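Local coordinates for protein phospholipase A1 (PDB 4HYQ) that probably hydrolyses the sn-1 acyl ester of glycerophospholipids as a phospholipase A1 of the SGNH (GDSL-like) hydrolase family, at residues 103-106 and 107-111; 154-157 and 158-162. One frame throughout, in Å; residues are numbered along the deposited sequence.

Contact 1. Residues 103-106 and 107-111; sequences IARV and NTAKA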
# COMPACT_ATOMS: atom_id res chain seq x y z
N ILE A 103 -11.72 -17.72 5.90
CA ILE A 103 -12.92 -17.00 5.45
C ILE A 103 -13.53 -16.14 6.54
O ILE A 103 -13.87 -14.97 6.31
CB ILE A 103 -14.00 -17.98 4.95
CG1 ILE A 103 -13.44 -18.85 3.83
CG2 ILE A 103 -15.24 -17.21 4.51
CD1 ILE A 103 -12.81 -18.10 2.69
N ALA A 104 -13.67 -16.73 7.72
CA ALA A 104 -14.23 -16.03 8.85
C ALA A 104 -13.39 -14.80 9.19
O ALA A 104 -13.93 -13.71 9.41
CB ALA A 104 -14.30 -16.95 10.06
N ARG A 105 -12.07 -14.96 9.23
CA ARG A 105 -11.20 -13.83 9.54
C ARG A 105 -11.27 -12.76 8.44
O ARG A 105 -11.27 -11.55 8.74
CB ARG A 105 -9.75 -14.30 9.71
CG ARG A 105 -8.81 -13.19 10.11
CD ARG A 105 -9.05 -12.74 11.55
NE ARG A 105 -8.29 -11.55 11.92
CZ ARG A 105 -8.58 -10.31 11.51
NH1 ARG A 105 -9.61 -10.09 10.71
NH2 ARG A 105 -7.84 -9.29 11.94
N VAL A 106 -11.32 -13.19 7.19
CA VAL A 106 -11.42 -12.25 6.08
C VAL A 106 -12.72 -11.46 6.23
O VAL A 106 -12.75 -10.25 6.03
CB VAL A 106 -11.46 -12.96 4.71
CG1 VAL A 106 -11.91 -11.98 3.63
CG2 VAL A 106 -10.09 -13.51 4.34
N ASN A 107 -13.81 -12.16 6.56
CA ASN A 107 -15.09 -11.47 6.69
C ASN A 107 -15.12 -10.44 7.80
O ASN A 107 -15.77 -9.39 7.67
CB ASN A 107 -16.23 -12.49 6.88
CG ASN A 107 -16.54 -13.25 5.61
OD1 ASN A 107 -16.21 -12.81 4.51
ND2 ASN A 107 -17.19 -14.40 5.75
N THR A 108 -14.41 -10.71 8.89
CA THR A 108 -14.34 -9.76 9.98
C THR A 108 -13.58 -8.53 9.50
O THR A 108 -13.93 -7.40 9.84
CB THR A 108 -13.63 -10.37 11.22
OG1 THR A 108 -14.46 -11.39 11.79
CG2 THR A 108 -13.37 -9.31 12.26
N ALA A 109 -12.54 -8.74 8.69
CA ALA A 109 -11.75 -7.64 8.15
C ALA A 109 -12.61 -6.81 7.19
O ALA A 109 -12.59 -5.57 7.24
CB ALA A 109 -10.51 -8.17 7.41
N LYS A 110 -13.36 -7.48 6.32
CA LYS A 110 -14.21 -6.77 5.37
C LYS A 110 -15.25 -5.92 6.09
O LYS A 110 -15.57 -4.82 5.64
CB LYS A 110 -14.89 -7.75 4.42
CG LYS A 110 -13.90 -8.48 3.52
CD LYS A 110 -14.55 -9.54 2.67
CE LYS A 110 -15.37 -8.92 1.55
NZ LYS A 110 -16.00 -9.99 0.73
N ALA A 111 -15.76 -6.41 7.22
CA ALA A 111 -16.76 -5.65 7.97
C ALA A 111 -16.15 -4.37 8.51
O ALA A 111 -16.81 -3.33 8.54
CB ALA A 111 -17.34 -6.48 9.11
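Val106 holds CG1 anti to its backbone N (chi1 166°), and Lys110, one turn on, sets CG beside its own N (chi1 -66°) and runs straight on to CD. The two meet as an i to i+4 pair on helix 99-115 of this SGNH-hydrolase fold, with Lys110 CD lying 3.7 Å from Val106 CG1. The meeting is aliphatic: the middle of the lysine chain passes obliquely over the valine methyl. Both residues also touch helix 158-181, Val106 on Ala167 and Lys110 on Ala167 and Leu170, which makes this the face turned to that neighbour. One turn earlier, Ile103 and Asn107 run side by side in the same direction, and the methyl CG2 of Ile103 lies 3.6 Å from the amide ND2 of Asn107. Asn107 N reaches Ile103 O at 2.8 Å, and the same i to i+4 backbone pattern recurs from Lys110 N to Val106 O at 2.9 Å. Arg105 leaves the helix on the side of helix 87-96, packing on Val90 and Thr93, and its NE forms a salt bridge with Asp89 that probably fixes how the guanidinium is turned. Its chain carries NH1 to 3.9 Å from Ala109 CB, with the backbone N of Ala109 lying at the edge of the flat group, in its plane. On the outer side, Ala104 O receives two bonds from one residue: Thr108 N donates at 3.1 Å, and Thr108 OG1, placed beside its own backbone N, adds a weak bond at 3.4 Å.

Contact 2. Residues 154-157 and 158-162; sequences AGLT and EGERT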
# COMPACT_ATOMS: atom_id res chain seq x y z
N ALA A 154 1.54 -23.74 -2.96
CA ALA A 154 1.73 -22.82 -1.83
C ALA A 154 0.81 -21.60 -1.90
O ALA A 154 0.63 -20.88 -0.90
CB ALA A 154 3.19 -22.37 -1.75
N GLY A 155 0.22 -21.37 -3.07
CA GLY A 155 -0.68 -20.25 -3.28
C GLY A 155 -2.02 -20.24 -2.56
O GLY A 155 -2.87 -19.42 -2.92
N LEU A 156 -2.21 -21.13 -1.58
CA LEU A 156 -3.47 -21.24 -0.81
C LEU A 156 -4.55 -21.94 -1.61
O LEU A 156 -4.36 -22.26 -2.79
CB LEU A 156 -3.97 -19.85 -0.41
CG LEU A 156 -3.07 -19.05 0.53
CD1 LEU A 156 -3.91 -18.48 1.66
CD2 LEU A 156 -1.98 -19.99 1.10
N THR A 157 -5.70 -22.20 -0.99
CA THR A 157 -6.76 -22.84 -1.73
C THR A 157 -7.46 -21.75 -2.55
O THR A 157 -7.36 -20.55 -2.25
CB THR A 157 -7.80 -23.52 -0.80
OG1 THR A 157 -8.56 -22.52 -0.12
CG2 THR A 157 -7.07 -24.40 0.22
N GLU A 158 -8.16 -22.19 -3.59
CA GLU A 158 -8.89 -21.28 -4.45
C GLU A 158 -9.88 -20.46 -3.64
O GLU A 158 -10.00 -19.25 -3.84
CB GLU A 158 -9.64 -22.08 -5.53
CG GLU A 158 -10.67 -21.26 -6.33
CD GLU A 158 -11.38 -22.09 -7.40
OE1 GLU A 158 -10.71 -22.52 -8.36
OE2 GLU A 158 -12.61 -22.31 -7.27
N GLY A 159 -10.60 -21.12 -2.74
CA GLY A 159 -11.57 -20.42 -1.92
C GLY A 159 -10.93 -19.32 -1.10
O GLY A 159 -11.53 -18.25 -0.92
N GLU A 160 -9.72 -19.56 -0.59
CA GLU A 160 -9.02 -18.57 0.22
C GLU A 160 -8.52 -17.42 -0.65
O GLU A 160 -8.62 -16.25 -0.27
CB GLU A 160 -7.85 -19.22 0.98
CG GLU A 160 -8.31 -20.18 2.08
CD GLU A 160 -7.17 -20.94 2.73
OE1 GLU A 160 -6.31 -21.47 2.00
OE2 GLU A 160 -7.13 -21.01 3.97
N ARG A 161 -7.98 -17.76 -1.82
CA ARG A 161 -7.50 -16.74 -2.75
C ARG A 161 -8.64 -15.84 -3.19
O ARG A 161 -8.48 -14.63 -3.32
CB ARG A 161 -6.90 -17.38 -3.98
CG ARG A 161 -5.62 -18.11 -3.74
CD ARG A 161 -5.10 -18.58 -5.06
NE ARG A 161 -4.44 -19.86 -4.93
CZ ARG A 161 -4.06 -20.60 -5.96
NH1 ARG A 161 -4.26 -20.18 -7.21
NH2 ARG A 161 -3.46 -21.76 -5.74
N THR A 162 -9.80 -16.44 -3.43
CA THR A 162 -10.97 -15.69 -3.85
C THR A 162 -11.42 -14.72 -2.77
O THR A 162 -11.76 -13.56 -3.04
CB THR A 162 -12.13 -16.65 -4.18
OG1 THR A 162 -11.76 -17.44 -5.32
CG2 THR A 162 -13.39 -15.88 -4.47
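Thr157 enters in an extended conformation (psi 160°) and the chain then winds into helix 158-181, whose first turn closes when Arg161 N donates to Thr157 O at 2.9 Å. Thr157 is the N-cap, and with Glu160 it makes a capping box. In one half, Thr157 OG1 accepts from Glu160 N at 3.2 Å. In the other, Glu160 OE1 turns its anti lone pair, the one away from its second oxygen, to Thr157 N at 3.1 Å, and the N-H points almost straight at it (174°). Two backbone N-H groups at the helix start thus find acceptors, and the glutamate chain is held across the threonine. Thr157 OG1 has a further hydrogen bond to Glu99 OE1. Leu156 crosses Glu160 at about a right angle, its CD1 4.1 Å from Glu160 CB. Arg161 reaches back to the loop: NE donates to Leu156 O at 3.2 Å from above the carbonyl plane, and makes a weak, sharply bent bond to Gly155 O. NH2 appears to add a bond to Leu156 O, though its position is less sure. A leucine in place of Arg161 would probably leave the carbonyls of Gly155 and Leu156 without these donors and the loop free to shift against the helix. Arg161 also packs on Tyr146, Leu148 and Cys152. The contact thus joins the loop that follows strand 136-140 to the start of helix 158-181, where Glu160 rests on Glu99 and Cys102 of helix 99-115.

In the fold
Contacts 1 and 2 belong to two neighbouring helices, 99-115 and 158-181, that run side by side in the same sense. Their centres are about 15 Å apart, and they touch where Ile103 CD1 of contact 1 packs 3.8 Å from Gly159 O of contact 2. Contact 1 lies within its helix, whereas contact 2 joins a loop to the capped start of the other. Their centres lie about 19 and 21 Å from that of the chain, on the same side of it. In SGNH hydrolases the nucleophilic serine follows the first strand of the sheet, here strand 4-9, and neither contact includes that motif.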